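DTDP-4-dehydrorhamnose reductase (Bacillus anthracis, PDB 3SC6) catalyses the NADPH-dependent reduction of dTDP-4-dehydrorhamnose to dTDP-L-rhamnose, a step in rhamnose biosynthesis. Local coordinates at residues K166-L171 against E222-I227. Sequence-based numbering, arbitrary orientation.
Sequences KTMIRL and EFAKKI
Met168 reaches across to Ala224 and Ile227, and its side chain can be followed atom by atom. CB leaves the backbone pointing at segment 222-227. Met168 CG, anti to the carbonyl carbon (chi1 -62°), lies 4.2 Å from Ile227 CD1; the two side chains cross at about a right angle. The chain then bends at chi2 (-61°), which carries Met168 SD past the isoleucine to within 4.3 Å of Ala224 CB. A second bend turns CE away from segment 222-227. The Met168 side chain also packs on Ile178 and Val180 of strand 177-181, and Ala224 touches Val180 as well. The contact pairs helix 164-172 with helix 220-231 in this Rossmann-fold reductase of the RmlD family, in a region well apart from the cofactor: the side chain of Ile227 is about 13 Å from the bound NADP. The short segments cross at -59° with axes 10.2 Å apart, and no hydrogen bond joins them. Ile227 makes a second apolar contact, its CG2 4.3 Å from Ile169 CG1, while Ile227 CG1 lies over the centre of the Phe223 ring, 4.1 Å above the plane. Phe281 of helix 273-283 touches both isoleucines.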
ATOM      1  N   LYS A 166     -10.823   1.911 -12.082  1.00 69.15           N
ATOM      2  CA  LYS A 166     -11.944   2.825 -12.335  1.00 70.43           C
ATOM      3  C   LYS A 166     -11.693   3.676 -13.582  1.00 70.75           C
ATOM      4  O   LYS A 166     -12.628   4.008 -14.302  1.00 71.66           O
ATOM      5  CB  LYS A 166     -12.198   3.757 -11.145  1.00 70.66           C
ATOM      6  CG  LYS A 166     -12.626   3.093  -9.840  1.00 70.98           C
ATOM      7  CD  LYS A 166     -12.811   4.166  -8.756  1.00 71.89           C
ATOM      8  CE  LYS A 166     -13.233   3.592  -7.418  1.00 71.10           C
ATOM      9  NZ  LYS A 166     -14.529   2.885  -7.498  1.00 74.64           N
ATOM     10  N   THR A 167     -10.434   4.037 -13.821  1.00 70.24           N
ATOM     11  CA  THR A 167     -10.075   4.851 -14.983  1.00 71.02           C
ATOM     12  C   THR A 167     -10.353   4.123 -16.301  1.00 72.16           C
ATOM     13  O   THR A 167     -10.904   4.715 -17.229  1.00 73.31           O
ATOM     14  CB  THR A 167      -8.598   5.312 -14.931  1.00 70.39           C
ATOM     15  OG1 THR A 167      -8.389   6.128 -13.772  1.00 69.63           O
ATOM     16  CG2 THR A 167      -8.239   6.121 -16.163  1.00 70.29           C
ATOM     17  N   MET A 168      -9.982   2.845 -16.385  1.00 72.02           N
ATOM     18  CA  MET A 168     -10.215   2.073 -17.608  1.00 73.40           C
ATOM     19  C   MET A 168     -11.707   1.954 -17.927  1.00 74.87           C
ATOM     20  O   MET A 168     -12.110   2.112 -19.076  1.00 76.23           O
ATOM     21  CB  MET A 168      -9.604   0.670 -17.510  1.00 73.06           C
ATOM     22  CG  MET A 168      -8.082   0.599 -17.346  1.00 73.06           C
ATOM     23  SD  MET A 168      -7.085   1.306 -18.687  1.00 76.33           S
ATOM     24  CE  MET A 168      -6.787   2.976 -18.115  1.00 75.47           C
ATOM     25  N   ILE A 169     -12.521   1.679 -16.913  1.00 75.46           N
ATOM     26  CA  ILE A 169     -13.968   1.543 -17.108  1.00 77.23           C
ATOM     27  C   ILE A 169     -14.606   2.878 -17.484  1.00 78.83           C
ATOM     28  O   ILE A 169     -15.604   2.921 -18.203  1.00 80.23           O
ATOM     29  CB  ILE A 169     -14.662   0.997 -15.843  1.00 77.23           C
ATOM     30  CG1 ILE A 169     -14.105  -0.381 -15.481  1.00 76.38           C
ATOM     31  CG2 ILE A 169     -16.168   0.900 -16.060  1.00 78.09           C
ATOM     32  CD1 ILE A 169     -14.737  -0.980 -14.252  1.00 77.30           C
ATOM     33  N   ARG A 170     -14.018   3.962 -16.997  1.00 79.10           N
ATOM     34  CA  ARG A 170     -14.509   5.306 -17.265  1.00 80.51           C
ATOM     35  C   ARG A 170     -14.174   5.702 -18.696  1.00 80.91           C
ATOM     36  O   ARG A 170     -15.036   6.167 -19.443  1.00 82.49           O
ATOM     37  CB  ARG A 170     -13.852   6.277 -16.289  1.00 80.28           C
ATOM     38  CG  ARG A 170     -14.297   7.733 -16.379  1.00 83.59           C
ATOM     39  CD  ARG A 170     -13.528   8.547 -15.350  1.00 86.12           C
ATOM     40  NE  ARG A 170     -13.734   8.010 -14.003  1.00 89.94           N
ATOM     41  CZ  ARG A 170     -13.147   8.474 -12.901  1.00 92.23           C
ATOM     42  NH1 ARG A 170     -12.299   9.497 -12.964  1.00 94.03           N
ATOM     43  NH2 ARG A 170     -13.404   7.906 -11.728  1.00 91.60           N
ATOM     44  N   LEU A 171     -12.913   5.507 -19.072  1.00 79.80           N
ATOM     45  CA  LEU A 171     -12.442   5.844 -20.409  1.00 80.29           C
ATOM     46  C   LEU A 171     -12.864   4.795 -21.436  1.00 81.15           C
ATOM     47  O   LEU A 171     -13.205   5.129 -22.569  1.00 81.90           O
ATOM     48  CB  LEU A 171     -10.917   5.985 -20.408  1.00 79.15           C
ATOM     49  CG  LEU A 171     -10.349   7.055 -19.467  1.00 78.75           C
ATOM     50  CD1 LEU A 171      -8.827   7.051 -19.501  1.00 77.60           C
ATOM     51  CD2 LEU A 171     -10.885   8.439 -19.812  1.00 80.63           C
ATOM     52  N   GLU A 222      -1.647  -6.091 -19.854  1.00 72.05           N
ATOM     53  CA  GLU A 222      -2.385  -7.348 -19.650  1.00 72.92           C
ATOM     54  C   GLU A 222      -3.484  -7.150 -18.618  1.00 71.55           C
ATOM     55  O   GLU A 222      -4.558  -7.750 -18.704  1.00 71.58           O
ATOM     56  CB  GLU A 222      -1.455  -8.463 -19.177  1.00 73.58           C
ATOM     57  CG  GLU A 222      -0.371  -8.844 -20.158  1.00 77.14           C
ATOM     58  CD  GLU A 222       0.550  -9.925 -19.618  1.00 80.33           C
ATOM     59  OE1 GLU A 222       0.399 -10.316 -18.436  1.00 77.82           O
ATOM     60  OE2 GLU A 222       1.438 -10.376 -20.375  1.00 85.09           O
ATOM     61  N   PHE A 223      -3.193  -6.313 -17.631  1.00 70.27           N
ATOM     62  CA  PHE A 223      -4.135  -6.011 -16.570  1.00 69.35           C
ATOM     63  C   PHE A 223      -5.301  -5.259 -17.193  1.00 69.45           C
ATOM     64  O   PHE A 223      -6.461  -5.575 -16.933  1.00 69.49           O
ATOM     65  CB  PHE A 223      -3.425  -5.216 -15.463  1.00 68.38           C
ATOM     66  CG  PHE A 223      -4.300  -4.850 -14.299  1.00 67.05           C
ATOM     67  CD1 PHE A 223      -4.709  -5.815 -13.402  1.00 67.39           C
ATOM     68  CD2 PHE A 223      -4.594  -3.531 -14.024  1.00 66.79           C
ATOM     69  CE1 PHE A 223      -5.483  -5.488 -12.316  1.00 66.69           C
ATOM     70  CE2 PHE A 223      -5.356  -3.197 -12.926  1.00 66.66           C
ATOM     71  CZ  PHE A 223      -5.800  -4.176 -12.073  1.00 66.43           C
ATOM     72  N   ALA A 224      -4.987  -4.295 -18.054  1.00 69.33           N
ATOM     73  CA  ALA A 224      -6.009  -3.509 -18.727  1.00 69.44           C
ATOM     74  C   ALA A 224      -6.950  -4.436 -19.493  1.00 70.55           C
ATOM     75  O   ALA A 224      -8.166  -4.358 -19.324  1.00 70.15           O
ATOM     76  CB  ALA A 224      -5.374  -2.497 -19.664  1.00 69.35           C
ATOM     77  N   LYS A 225      -6.390  -5.318 -20.325  1.00 71.87           N
ATOM     78  CA  LYS A 225      -7.212  -6.254 -21.101  1.00 73.65           C
ATOM     79  C   LYS A 225      -8.162  -7.044 -20.232  1.00 73.90           C
ATOM     80  O   LYS A 225      -9.363  -7.103 -20.502  1.00 74.95           O
ATOM     81  CB  LYS A 225      -6.368  -7.278 -21.873  1.00 74.72           C
ATOM     82  CG  LYS A 225      -5.486  -6.760 -22.984  1.00 75.80           C
ATOM     83  CD  LYS A 225      -4.767  -7.949 -23.635  1.00 77.60           C
ATOM     84  CE  LYS A 225      -3.896  -7.545 -24.804  1.00 78.40           C
ATOM     85  NZ  LYS A 225      -4.671  -6.927 -25.912  1.00 79.39           N
ATOM     86  N   LYS A 226      -7.623  -7.658 -19.187  1.00 73.65           N
ATOM     87  CA  LYS A 226      -8.441  -8.460 -18.298  1.00 74.43           C
ATOM     88  C   LYS A 226      -9.489  -7.649 -17.517  1.00 74.01           C
ATOM     89  O   LYS A 226     -10.478  -8.212 -17.048  1.00 74.82           O
ATOM     90  CB  LYS A 226      -7.569  -9.369 -17.427  1.00 74.34           C
ATOM     91  CG  LYS A 226      -8.360 -10.292 -16.518  1.00 74.93           C
ATOM     92  CD  LYS A 226      -7.486 -11.360 -15.878  1.00 75.37           C
ATOM     93  CE  LYS A 226      -6.890 -12.299 -16.945  1.00 76.34           C
ATOM     94  NZ  LYS A 226      -6.042 -13.373 -16.358  1.00 78.18           N
ATOM     95  N   ILE A 227      -9.287  -6.340 -17.382  1.00 73.12           N
ATOM     96  CA  ILE A 227     -10.269  -5.518 -16.681  1.00 72.72           C
ATOM     97  C   ILE A 227     -11.496  -5.447 -17.584  1.00 74.26           C
ATOM     98  O   ILE A 227     -12.631  -5.547 -17.115  1.00 74.40           O
ATOM     99  CB  ILE A 227      -9.762  -4.096 -16.362  1.00 71.61           C
ATOM    100  CG1 ILE A 227      -8.623  -4.158 -15.344  1.00 70.32           C
ATOM    101  CG2 ILE A 227     -10.878  -3.261 -15.757  1.00 70.62           C
ATOM    102  CD1 ILE A 227      -8.067  -2.803 -14.960  1.00 69.10           C
TER